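Local coordinates for protein UL37 (Suid herpesvirus 1, PDB 4K70) that probably takes part in controlling the intracellular trafficking of viral particles as an inner tegument protein, here represented by its metal-binding, largely helical N-terminal half, at residues A[182-185]-A[186-190]; A[212-215]-A[216-219]; A[285-288]-A[289-292]; A[322-325]-A[326-330]; A[364-367]-A[368-371]. All coordinates share one frame; numbering follows the deposited sequence.

Interaction 1: residues A[182-185]-A[186-190]; sequences RYVA and QHTNW
Backbone bonds join R182-A185 to Q186-W190 in the last turns of helix 175-188. Q186 N reaches R182 O at 3.0 Å in a regular i to i+4 bond, whereas H187 N has merely weak bonds to Y183 O and V184 O. A185 O takes two backbone donors: N189 N lies in its carbonyl plane at 3.1 Å, and T188 N comes from well above that plane. A water donates to A185 O and accepts from W190 N, bridging this carbonyl to the chain beyond the helix. Among the side chains, the rings of Y183 and H187 form an offset face-to-face stack, centroids 4.0 Å apart and planes 28° apart. The imidazole overlaps the rim of the phenol, with H187 CE1 3.3 Å from Y183 CE1. H187 ND1 donates to Y183 O at 2.8 Å, the oxygen lying almost in the imidazole plane, so stack and bond together fix the rotation of the ring. Its other nitrogen, NE2, binds a nickel ion. At the next residue, T188 OG1 reaches back one turn and donates to V184 O at 2.7 Å from above the carbonyl plane. N189 turns its amide past A185 CB, with ND2 bonded to Y388 O. Beyond the stack, Y183 touches W84 and D85, the latter a ligand of a bound calcium ion. This is a helix C-terminus in which side-chain donors take up late carbonyls, and where a histidine held by its ND1 presents NE2 to a metal.

Interaction 2: residues A[212-215]-A[216-219]; sequences ALFA and LTIA
T217 and F214 meet one turn apart on helix 208-223, and the threonine can be followed outward atom by atom. T217 CB stands 3.6 Å from F214 O. Its hydroxyl branch occupies the position between the backbone N and the carbonyl carbon (chi1 72°), which folds OG1 back onto the preceding turn. There OG1 donates to F214 O at 2.6 Å, in the carbonyl plane and on a lone pair. The same OG1 comes obliquely to the F214 ring, 4.2 Å from CD1, as the two side chains run side by side in one direction. The methyl branch ends near the carbonyl before it, T217 CG2 lying 3.4 Å from L213 O. F214 O has a second donor, I218 N at 3.0 Å, so this carbonyl is gripped by both a backbone amide and a hydroxyl, and the hydroxyl of a buried threonine is satisfied within its own helix. I218 CG1 also comes 3.4 Å from F214 O. Regular i to i+4 bonds from L216 N, T217 N and A219 N complete the turns. The helix is enclosed by others: I218 packs on L194 and A197 of helix 191-201, L216 on V265 and A268 of helix 260-271, and A212 and A215 on F235 of helix 229-240. A threonine hydroxyl folded onto the carbonyl three residues earlier is the back-bond common for serine and threonine within helices, here in a buried helix of an all-helical fold.

Interaction 3: residues A[285-288]-A[289-292]; sequences ARRL and RTDQ. With NA (sodium ion), chain J.
R287 and T290 meet in an extended, irregular segment that runs along helix 260-271, within the long connection to helix 307-311, and leads into a sodium site. R287 NH1 donates to T290 OG1 at 3.3 Å, with an N-H...O angle of 157° and the hydroxyl at the edge of the guanidinium, near its plane. The two side chains cross at about a right angle: the arginine chain runs extended from CG to NE, and the threonine hydroxyl meets its end. A water ties the pair further, accepting from T290 N at 2.9 Å and weakly from R287 NH2. Outside partners complete this buried polar cluster: R287 NE donates to N254 O, while T290 OG1 is also bonded to D312 OD2 and R258 NH1. D312 has been seen as a calcium ligand of this protein, though no calcium is bound to it in this chain. A second pair follows on the same segment. R289 bends at chi3 (50°) and turns its guanidinium side-on to D291, NE to OD1 at 2.9 Å and NH2 to OD2 at 2.8 Å. Both oxygens use their syn lone pairs and lie close to the guanidinium plane, so the salt bridge holds the two flat groups nearly coplanar. L288, by contrast, turns into the apolar interior against V265, L209 and L213. At the far end, Q292 OE1 binds the sodium ion at 2.9 Å, with H315 O as the other protein ligand.

Interaction 4: residues A[322-325]-A[326-330]; sequences GVWE and AVQAS
A tryptophan-glutamine stack one turn apart, with a valine at its flank, makes this a surface contact along helix 321-329. The aliphatic part of Q328 lies over the indole of W324: Q328 CG is 3.7 Å from the centroid of the six-membered ring and 12° off its normal, a CH-pi contact. The end of Q328 continues across the same indole, its amide plane 22° from the ring plane. W324 gets there with CG anti to the backbone N (chi1 176°), while V327 crosses it at about a right angle, V327 CG1 3.8 Å from W324 CZ3. Beside them V323 and V327 point the same way, their CG2 atoms 4.2 Å apart. Underneath runs a regular ladder of i to i+4 bonds, among them V327 N to V323 O at 2.8 Å and Q328 N to W324 O at 3.0 Å. Where the helix ends, S330 OG turns back to donate to A326 O at 2.8 Å. W324 NE1 bonds a glycerol, probably from the crystallisation liquor. One side of the helix faces the solvent through E325 and A326; on its inner side W324 packs on C373, T374 and V377 of helix 366-385, and V327 on V336 and L340 of helix 333-342.

Interaction 5: residues A[364-367]-A[368-371]; sequences LTDA and QRAV
Reciprocal bonds between T365 and Q368 close the first turn of helix 366-385 as a capping box, made here with a glutamine. T365, the N-cap, accepts from Q368 N through OG1 at 3.1 Å; in return Q368 OE1 takes T365 N at 3.0 Å, the donor standing 47° above the plane of the amide carbonyl. A chi1 of 68° turns T365 OG1 toward the amide of Q368, and the same oxygen touches Q368 CG at 3.2 Å. L364 comes in from the chain before the helix, its CD2 3.7 Å from Q368 OE1. On another side of the turn R369, extended from CG to NE, brings NH1 to D366 OD1 at 3.2 Å, a salt bridge with a weak hydrogen bond, the carboxylate and guanidinium planes 53° apart. L364 O lies over one face of the same guanidinium, and R369 NE makes a weak bond to A415 O. T365 O accepts R369 N at 2.9 Å, starting the helical ladder, and A370 N follows to D366 O. The negative carboxylate of D366 at this N-terminus would also be expected to suit the helix dipole. Around it, Q368 rests on Q317, and L364 and V371 pack on V357 of helix 347-358.

How the interactions relate
The five contacts follow one another along the chain, and two pairs touch. Interaction 2 meets interaction 3 where L213 CD2 packs on L288 CD1 at 4.1 Å, laying the extended segment 285-292 against helix 208-223. Interaction 4 meets interaction 5 where W324 CB comes 3.9 Å from A370 O, joining helices 321-329 and 366-385; their centres are 14 Å apart. Interaction 1 stands apart, near the middle of the elongated chain, about 23 Å from interaction 2 and 39 Å from interaction 3, centre to centre. Metals mark two of the contacts most directly: nickel on H187 in interaction 1, with a calcium site close by, and sodium on Q292 in interaction 3.

Interaction 1: residues A[182-185]-A[186-190]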
loop_
_atom_site.group_PDB
_atom_site.type_symbol
_atom_site.label_atom_id
_atom_site.label_comp_id
_atom_site.label_asym_id
_atom_site.label_seq_id
_atom_site.Cartn_x
_atom_site.Cartn_y
_atom_site.Cartn_z
ATOM N N ARG A 182 -3.993 -2.728 4.053
ATOM C CA ARG A 182 -2.680 -2.253 4.507
ATOM C C ARG A 182 -1.634 -3.364 4.506
ATOM O O ARG A 182 -0.497 -3.176 4.060
ATOM C CB ARG A 182 -2.790 -1.652 5.905
ATOM C CG ARG A 182 -1.440 -1.275 6.542
ATOM C CD ARG A 182 -1.670 -0.734 7.942
ATOM N NE ARG A 182 -0.521 -0.907 8.827
ATOM C CZ ARG A 182 0.366 0.043 9.112
ATOM N NH1 ARG A 182 0.250 1.250 8.566
ATOM N NH2 ARG A 182 1.380 -0.217 9.936
ATOM N N TYR A 183 -2.031 -4.532 5.002
ATOM C CA TYR A 183 -1.144 -5.679 5.074
ATOM C C TYR A 183 -0.737 -6.172 3.703
ATOM O O TYR A 183 0.425 -6.508 3.475
ATOM C CB TYR A 183 -1.823 -6.822 5.848
ATOM C CG TYR A 183 -0.905 -7.983 6.161
ATOM C CD1 TYR A 183 -0.132 -7.990 7.331
ATOM C CD2 TYR A 183 -0.793 -9.067 5.292
ATOM C CE1 TYR A 183 0.708 -9.045 7.628
ATOM C CE2 TYR A 183 0.055 -10.132 5.583
ATOM C CZ TYR A 183 0.797 -10.115 6.752
ATOM O OH TYR A 183 1.637 -11.168 7.053
ATOM N N VAL A 184 -1.700 -6.253 2.785
ATOM C CA VAL A 184 -1.410 -6.753 1.452
ATOM C C VAL A 184 -0.436 -5.840 0.721
ATOM O O VAL A 184 0.501 -6.312 0.083
ATOM C CB VAL A 184 -2.698 -6.888 0.604
ATOM C CG1 VAL A 184 -2.350 -7.187 -0.841
ATOM C CG2 VAL A 184 -3.574 -7.995 1.179
ATOM N N ALA A 185 -0.686 -4.538 0.814
ATOM C CA ALA A 185 0.147 -3.519 0.169
ATOM C C ALA A 185 1.580 -3.612 0.702
ATOM O O ALA A 185 2.538 -3.724 -0.061
ATOM C CB ALA A 185 -0.426 -2.145 0.429
ATOM N N GLN A 186 1.711 -3.612 2.023
ATOM C CA GLN A 186 3.023 -3.682 2.662
ATOM C C GLN A 186 3.827 -4.929 2.256
ATOM O O GLN A 186 5.054 -4.903 2.248
ATOM C CB GLN A 186 2.864 -3.587 4.177
ATOM C CG GLN A 186 4.076 -4.023 4.976
ATOM C CD GLN A 186 3.777 -4.163 6.464
ATOM O OE1 GLN A 186 2.642 -4.492 6.861
ATOM N NE2 GLN A 186 4.795 -3.923 7.298
ATOM N N HIS A 187 3.138 -6.004 1.887
ATOM C CA HIS A 187 3.798 -7.266 1.556
ATOM C C HIS A 187 3.934 -7.589 0.072
ATOM O O HIS A 187 4.452 -8.647 -0.291
ATOM C CB HIS A 187 3.127 -8.428 2.322
ATOM C CG HIS A 187 3.399 -8.382 3.794
ATOM N ND1 HIS A 187 2.640 -7.633 4.666
ATOM C CD2 HIS A 187 4.408 -8.914 4.526
ATOM C CE1 HIS A 187 3.154 -7.727 5.884
ATOM N NE2 HIS A 187 4.223 -8.503 5.826
ATOM N N THR A 188 3.497 -6.681 -0.794
ATOM C CA THR A 188 3.556 -6.933 -2.232
ATOM C C THR A 188 4.202 -5.811 -3.067
ATOM O O THR A 188 4.960 -6.091 -3.995
ATOM C CB THR A 188 2.140 -7.223 -2.791
ATOM O OG1 THR A 188 1.290 -6.105 -2.499
ATOM C CG2 THR A 188 1.555 -8.471 -2.136
ATOM N N ASN A 189 3.891 -4.557 -2.755
ATOM C CA ASN A 189 4.332 -3.416 -3.578
ATOM C C ASN A 189 5.853 -3.267 -3.758
ATOM O O ASN A 189 6.333 -2.838 -4.821
ATOM C CB ASN A 189 3.776 -2.103 -3.017
ATOM C CG ASN A 189 2.310 -1.909 -3.329
ATOM O OD1 ASN A 189 1.836 -2.323 -4.377
ATOM N ND2 ASN A 189 1.583 -1.279 -2.419
ATOM N N TRP A 190 6.596 -3.598 -2.706
ATOM C CA TRP A 190 8.042 -3.418 -2.680
ATOM C C TRP A 190 8.720 -4.145 -3.841
ATOM O O TRP A 190 9.795 -3.751 -4.286
ATOM C CB TRP A 190 8.605 -3.924 -1.348
ATOM C CG TRP A 190 8.373 -5.375 -1.196
ATOM C CD1 TRP A 190 7.277 -5.970 -0.658
ATOM C CD2 TRP A 190 9.231 -6.430 -1.642
ATOM N NE1 TRP A 190 7.403 -7.337 -0.724
ATOM C CE2 TRP A 190 8.595 -7.644 -1.328
ATOM C CE3 TRP A 190 10.481 -6.464 -2.272
ATOM C CZ2 TRP A 190 9.162 -8.887 -1.622
ATOM C CZ3 TRP A 190 11.044 -7.700 -2.564
ATOM C CH2 TRP A 190 10.383 -8.892 -2.239
HETATM O O HOH W 1 5.388 -3.058 -0.116
#

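Interaction 2: residues A[212-215]-A[216-219]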
loop_
_atom_site.group_PDB
_atom_site.type_symbol
_atom_site.label_atom_id
_atom_site.label_comp_id
_atom_site.label_asym_id
_atom_site.label_seq_id
_atom_site.Cartn_x
_atom_site.Cartn_y
_atom_site.Cartn_z
ATOM N N ALA A 212 25.574 -4.057 -15.553
ATOM C CA ALA A 212 26.353 -4.182 -14.321
ATOM C C ALA A 212 25.900 -3.195 -13.234
ATOM O O ALA A 212 25.815 -3.553 -12.059
ATOM C CB ALA A 212 27.842 -4.010 -14.611
ATOM N N LEU A 213 25.608 -1.960 -13.627
ATOM C CA LEU A 213 25.224 -0.927 -12.662
ATOM C C LEU A 213 23.842 -1.240 -12.082
ATOM O O LEU A 213 23.628 -1.114 -10.883
ATOM C CB LEU A 213 25.266 0.470 -13.305
ATOM C CG LEU A 213 26.678 0.980 -13.617
ATOM C CD1 LEU A 213 26.705 2.285 -14.477
ATOM C CD2 LEU A 213 27.456 1.162 -12.308
ATOM N N PHE A 214 22.918 -1.675 -12.939
ATOM C CA PHE A 214 21.608 -2.111 -12.481
ATOM C C PHE A 214 21.714 -3.229 -11.440
ATOM O O PHE A 214 21.013 -3.204 -10.437
ATOM C CB PHE A 214 20.710 -2.544 -13.649
ATOM C CG PHE A 214 19.884 -1.425 -14.220
ATOM C CD1 PHE A 214 18.821 -0.896 -13.500
ATOM C CD2 PHE A 214 20.176 -0.897 -15.471
ATOM C CE1 PHE A 214 18.062 0.147 -14.018
ATOM C CE2 PHE A 214 19.412 0.135 -16.004
ATOM C CZ PHE A 214 18.356 0.660 -15.272
ATOM N N ALA A 215 22.595 -4.195 -11.680
ATOM C CA ALA A 215 22.819 -5.285 -10.722
ATOM C C ALA A 215 23.225 -4.735 -9.365
ATOM O O ALA A 215 22.761 -5.221 -8.329
ATOM C CB ALA A 215 23.878 -6.253 -11.234
ATOM N N LEU A 216 24.084 -3.718 -9.372
ATOM C CA LEU A 216 24.504 -3.085 -8.131
ATOM C C LEU A 216 23.351 -2.395 -7.431
ATOM O O LEU A 216 23.230 -2.485 -6.210
ATOM C CB LEU A 216 25.651 -2.104 -8.360
ATOM C CG LEU A 216 26.952 -2.765 -8.819
ATOM C CD1 LEU A 216 28.096 -1.738 -8.901
ATOM C CD2 LEU A 216 27.300 -3.908 -7.879
ATOM N N THR A 217 22.495 -1.707 -8.181
ATOM C CA THR A 217 21.319 -1.104 -7.546
ATOM C C THR A 217 20.450 -2.177 -6.867
ATOM O O THR A 217 19.881 -1.948 -5.796
ATOM C CB THR A 217 20.454 -0.256 -8.517
ATOM O OG1 THR A 217 19.757 -1.113 -9.437
ATOM C CG2 THR A 217 21.309 0.777 -9.282
ATOM N N ILE A 218 20.365 -3.348 -7.489
ATOM C CA ILE A 218 19.550 -4.430 -6.943
ATOM C C ILE A 218 20.202 -4.988 -5.672
ATOM O O ILE A 218 19.535 -5.213 -4.656
ATOM C CB ILE A 218 19.352 -5.559 -7.965
ATOM C CG1 ILE A 218 18.486 -5.068 -9.131
ATOM C CG2 ILE A 218 18.694 -6.781 -7.303
ATOM C CD1 ILE A 218 18.565 -5.952 -10.371
ATOM N N ALA A 219 21.507 -5.207 -5.731
ATOM C CA ALA A 219 22.229 -5.711 -4.567
ATOM C C ALA A 219 22.034 -4.756 -3.397
ATOM O O ALA A 219 21.753 -5.184 -2.276
ATOM C CB ALA A 219 23.706 -5.894 -4.887
#

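Interaction 3: residues A[285-288]-A[289-292]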
loop_
_atom_site.group_PDB
_atom_site.type_symbol
_atom_site.label_atom_id
_atom_site.label_comp_id
_atom_site.label_asym_id
_atom_site.label_seq_id
_atom_site.Cartn_x
_atom_site.Cartn_y
_atom_site.Cartn_z
ATOM N N ALA A 285 42.112 0.592 -7.707
ATOM C CA ALA A 285 40.866 0.334 -8.416
ATOM C C ALA A 285 40.487 1.582 -9.194
ATOM O O ALA A 285 40.493 2.692 -8.655
ATOM C CB ALA A 285 39.762 -0.056 -7.443
ATOM N N ARG A 286 40.194 1.399 -10.474
ATOM C CA ARG A 286 39.855 2.513 -11.336
ATOM C C ARG A 286 38.398 2.889 -11.117
ATOM O O ARG A 286 37.584 2.049 -10.737
ATOM C CB ARG A 286 40.102 2.132 -12.794
ATOM C CG ARG A 286 41.491 1.570 -13.021
ATOM C CD ARG A 286 41.640 1.041 -14.426
ATOM N NE ARG A 286 41.500 2.093 -15.433
ATOM C CZ ARG A 286 41.499 1.865 -16.744
ATOM N NH1 ARG A 286 41.634 0.623 -17.202
ATOM N NH2 ARG A 286 41.363 2.872 -17.600
ATOM N N ARG A 287 38.073 4.156 -11.324
ATOM C CA ARG A 287 36.695 4.589 -11.207
ATOM C C ARG A 287 36.149 4.877 -12.593
ATOM O O ARG A 287 36.911 5.127 -13.539
ATOM C CB ARG A 287 36.590 5.834 -10.337
ATOM C CG ARG A 287 37.023 7.090 -11.052
ATOM C CD ARG A 287 36.764 8.329 -10.212
ATOM N NE ARG A 287 37.364 9.486 -10.864
ATOM C CZ ARG A 287 36.713 10.338 -11.646
ATOM N NH1 ARG A 287 35.413 10.205 -11.857
ATOM N NH2 ARG A 287 37.370 11.343 -12.208
ATOM N N LEU A 288 34.825 4.816 -12.716
ATOM C CA LEU A 288 34.168 5.155 -13.963
ATOM C C LEU A 288 34.364 6.640 -14.256
ATOM O O LEU A 288 34.273 7.473 -13.349
ATOM C CB LEU A 288 32.680 4.837 -13.872
ATOM C CG LEU A 288 32.305 3.359 -13.750
ATOM C CD1 LEU A 288 30.808 3.215 -13.548
ATOM C CD2 LEU A 288 32.757 2.586 -14.986
ATOM N N ARG A 289 34.654 6.958 -15.514
ATOM C CA ARG A 289 34.694 8.334 -15.987
ATOM C C ARG A 289 33.369 9.041 -15.670
ATOM O O ARG A 289 32.294 8.419 -15.717
ATOM C CB ARG A 289 34.944 8.358 -17.503
ATOM C CG ARG A 289 36.259 7.708 -17.939
ATOM C CD ARG A 289 36.294 7.482 -19.437
ATOM N NE ARG A 289 35.932 8.693 -20.170
ATOM C CZ ARG A 289 35.739 8.745 -21.481
ATOM N NH1 ARG A 289 35.890 7.651 -22.214
ATOM N NH2 ARG A 289 35.406 9.889 -22.062
ATOM N N THR A 290 33.449 10.327 -15.324
ATOM C CA THR A 290 32.254 11.140 -15.135
ATOM C C THR A 290 32.291 12.365 -16.046
ATOM O O THR A 290 31.591 13.346 -15.799
ATOM C CB THR A 290 32.026 11.561 -13.658
ATOM O OG1 THR A 290 33.178 12.251 -13.158
ATOM C CG2 THR A 290 31.728 10.336 -12.754
ATOM N N ASP A 291 33.092 12.292 -17.110
ATOM C CA ASP A 291 33.142 13.353 -18.112
ATOM C C ASP A 291 32.099 13.098 -19.194
ATOM O O ASP A 291 31.580 11.986 -19.310
ATOM C CB ASP A 291 34.542 13.475 -18.736
ATOM C CG ASP A 291 34.922 12.264 -19.564
ATOM O OD1 ASP A 291 35.389 11.266 -18.985
ATOM O OD2 ASP A 291 34.759 12.309 -20.796
ATOM N N GLN A 292 31.797 14.126 -19.982
ATOM C CA GLN A 292 30.706 14.062 -20.958
ATOM C C GLN A 292 30.891 12.929 -21.964
ATOM O O GLN A 292 29.919 12.427 -22.518
ATOM C CB GLN A 292 30.556 15.405 -21.697
ATOM C CG GLN A 292 29.338 15.505 -22.624
ATOM C CD GLN A 292 28.024 15.830 -21.887
ATOM O OE1 GLN A 292 28.027 16.461 -20.822
ATOM N NE2 GLN A 292 26.897 15.406 -22.466
HETATM NA NA NA J . 29.745 18.767 -20.378
HETATM O O HOH W 2 35.992 11.648 -14.927
#

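Interaction 4: residues A[322-325]-A[326-330]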
loop_
_atom_site.group_PDB
_atom_site.type_symbol
_atom_site.label_atom_id
_atom_site.label_comp_id
_atom_site.label_asym_id
_atom_site.label_seq_id
_atom_site.Cartn_x
_atom_site.Cartn_y
_atom_site.Cartn_z
ATOM N N GLY A 322 13.641 12.681 -21.933
ATOM C CA GLY A 322 12.713 11.602 -22.224
ATOM C C GLY A 322 12.099 10.968 -20.982
ATOM O O GLY A 322 10.898 10.659 -20.955
ATOM N N VAL A 323 12.908 10.761 -19.940
ATOM C CA VAL A 323 12.375 10.119 -18.742
ATOM C C VAL A 323 11.421 11.057 -18.014
ATOM O O VAL A 323 10.392 10.629 -17.498
ATOM C CB VAL A 323 13.474 9.612 -17.782
ATOM C CG1 VAL A 323 14.395 10.741 -17.372
ATOM C CG2 VAL A 323 12.823 8.951 -16.548
ATOM N N TRP A 324 11.760 12.342 -18.003
ATOM C CA TRP A 324 10.916 13.357 -17.380
ATOM C C TRP A 324 9.587 13.456 -18.119
ATOM O O TRP A 324 8.529 13.607 -17.502
ATOM C CB TRP A 324 11.633 14.720 -17.397
ATOM C CG TRP A 324 10.807 15.840 -16.858
ATOM C CD1 TRP A 324 10.653 17.089 -17.410
ATOM C CD2 TRP A 324 9.982 15.817 -15.675
ATOM N NE1 TRP A 324 9.805 17.840 -16.632
ATOM C CE2 TRP A 324 9.380 17.088 -15.569
ATOM C CE3 TRP A 324 9.710 14.848 -14.696
ATOM C CZ2 TRP A 324 8.506 17.413 -14.525
ATOM C CZ3 TRP A 324 8.848 15.176 -13.660
ATOM C CH2 TRP A 324 8.262 16.450 -13.576
ATOM N N GLU A 325 9.648 13.394 -19.448
ATOM C CA GLU A 325 8.430 13.357 -20.257
ATOM C C GLU A 325 7.570 12.129 -19.922
ATOM O O GLU A 325 6.350 12.242 -19.732
ATOM C CB GLU A 325 8.763 13.388 -21.758
ATOM C CG GLU A 325 9.267 14.751 -22.236
ATOM C CD GLU A 325 9.767 14.746 -23.686
ATOM O OE1 GLU A 325 9.491 13.759 -24.410
ATOM O OE2 GLU A 325 10.438 15.730 -24.095
ATOM N N ALA A 326 8.200 10.959 -19.863
ATOM C CA ALA A 326 7.444 9.733 -19.587
ATOM C C ALA A 326 6.861 9.736 -18.174
ATOM O O ALA A 326 5.762 9.225 -17.949
ATOM C CB ALA A 326 8.298 8.499 -19.834
ATOM N N VAL A 327 7.596 10.314 -17.222
ATOM C CA VAL A 327 7.122 10.435 -15.841
ATOM C C VAL A 327 5.911 11.365 -15.763
ATOM O O VAL A 327 4.949 11.104 -15.049
ATOM C CB VAL A 327 8.222 10.997 -14.884
ATOM C CG1 VAL A 327 7.572 11.571 -13.621
ATOM C CG2 VAL A 327 9.278 9.919 -14.545
ATOM N N GLN A 328 5.976 12.472 -16.489
ATOM C CA GLN A 328 4.860 13.401 -16.531
ATOM C C GLN A 328 3.628 12.764 -17.145
ATOM O O GLN A 328 2.508 13.024 -16.706
ATOM C CB GLN A 328 5.229 14.635 -17.342
ATOM C CG GLN A 328 6.048 15.649 -16.596
ATOM C CD GLN A 328 6.438 16.794 -17.498
ATOM O OE1 GLN A 328 7.478 16.755 -18.161
ATOM N NE2 GLN A 328 5.594 17.810 -17.553
ATOM N N ALA A 329 3.825 11.933 -18.164
ATOM C CA ALA A 329 2.684 11.363 -18.890
ATOM C C ALA A 329 1.999 10.222 -18.139
ATOM O O ALA A 329 0.912 9.777 -18.524
ATOM C CB ALA A 329 3.127 10.883 -20.243
ATOM N N SER A 330 2.649 9.735 -17.084
ATOM C CA SER A 330 2.175 8.562 -16.344
ATOM C C SER A 330 0.928 8.870 -15.522
ATOM O O SER A 330 0.882 9.867 -14.800
ATOM C CB SER A 330 3.276 8.052 -15.400
ATOM O OG SER A 330 4.402 7.571 -16.117
#

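Interaction 5: residues A[364-367]-A[368-371]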
loop_
_atom_site.group_PDB
_atom_site.type_symbol
_atom_site.label_atom_id
_atom_site.label_comp_id
_atom_site.label_asym_id
_atom_site.label_seq_id
_atom_site.Cartn_x
_atom_site.Cartn_y
_atom_site.Cartn_z
ATOM N N LEU A 364 19.397 26.970 -12.408
ATOM C CA LEU A 364 19.457 25.682 -13.077
ATOM C C LEU A 364 19.298 25.870 -14.574
ATOM O O LEU A 364 18.574 26.752 -15.006
ATOM C CB LEU A 364 18.321 24.800 -12.575
ATOM C CG LEU A 364 18.385 24.412 -11.097
ATOM C CD1 LEU A 364 17.249 23.445 -10.774
ATOM C CD2 LEU A 364 19.738 23.800 -10.768
ATOM N N THR A 365 19.979 25.046 -15.359
ATOM C CA THR A 365 19.704 24.974 -16.785
ATOM C C THR A 365 18.493 24.070 -17.022
ATOM O O THR A 365 18.115 23.266 -16.151
ATOM C CB THR A 365 20.859 24.339 -17.548
ATOM O OG1 THR A 365 20.953 22.951 -17.183
ATOM C CG2 THR A 365 22.170 25.064 -17.259
ATOM N N ASP A 366 17.908 24.166 -18.210
ATOM C CA ASP A 366 16.738 23.344 -18.526
ATOM C C ASP A 366 17.045 21.844 -18.416
ATOM O O ASP A 366 16.212 21.062 -17.944
ATOM C CB ASP A 366 16.186 23.667 -19.914
ATOM C CG ASP A 366 15.502 25.018 -19.968
ATOM O OD1 ASP A 366 14.985 25.478 -18.927
ATOM O OD2 ASP A 366 15.473 25.616 -21.059
ATOM N N ALA A 367 18.238 21.443 -18.849
ATOM C CA ALA A 367 18.606 20.033 -18.777
ATOM C C ALA A 367 18.734 19.574 -17.319
ATOM O O ALA A 367 18.382 18.447 -16.977
ATOM C CB ALA A 367 19.898 19.777 -19.545
ATOM N N GLN A 368 19.238 20.458 -16.466
ATOM C CA GLN A 368 19.356 20.167 -15.042
ATOM C C GLN A 368 17.985 20.079 -14.391
ATOM O O GLN A 368 17.764 19.275 -13.485
ATOM C CB GLN A 368 20.197 21.238 -14.354
ATOM C CG GLN A 368 21.703 21.103 -14.625
ATOM C CD GLN A 368 22.472 22.324 -14.183
ATOM O OE1 GLN A 368 21.879 23.317 -13.756
ATOM N NE2 GLN A 368 23.805 22.264 -14.281
ATOM N N ARG A 369 17.071 20.922 -14.850
ATOM C CA ARG A 369 15.688 20.895 -14.384
ATOM C C ARG A 369 15.034 19.545 -14.642
ATOM O O ARG A 369 14.320 19.035 -13.785
ATOM C CB ARG A 369 14.873 21.986 -15.071
ATOM C CG ARG A 369 15.105 23.375 -14.501
ATOM C CD ARG A 369 14.386 24.436 -15.339
ATOM N NE ARG A 369 14.427 25.725 -14.662
ATOM C CZ ARG A 369 15.213 26.734 -15.012
ATOM N NH1 ARG A 369 15.989 26.636 -16.086
ATOM N NH2 ARG A 369 15.178 27.863 -14.316
ATOM N N ALA A 370 15.284 18.969 -15.816
ATOM C CA ALA A 370 14.716 17.661 -16.165
ATOM C C ALA A 370 15.212 16.563 -15.214
ATOM O O ALA A 370 14.449 15.671 -14.819
ATOM C CB ALA A 370 15.068 17.303 -17.581
ATOM N N VAL A 371 16.501 16.601 -14.888
ATOM C CA VAL A 371 17.064 15.643 -13.921
ATOM C C VAL A 371 16.486 15.881 -12.531
ATOM O O VAL A 371 16.105 14.941 -11.825
ATOM C CB VAL A 371 18.594 15.758 -13.820
ATOM C CG1 VAL A 371 19.122 14.781 -12.770
ATOM C CG2 VAL A 371 19.262 15.514 -15.181
#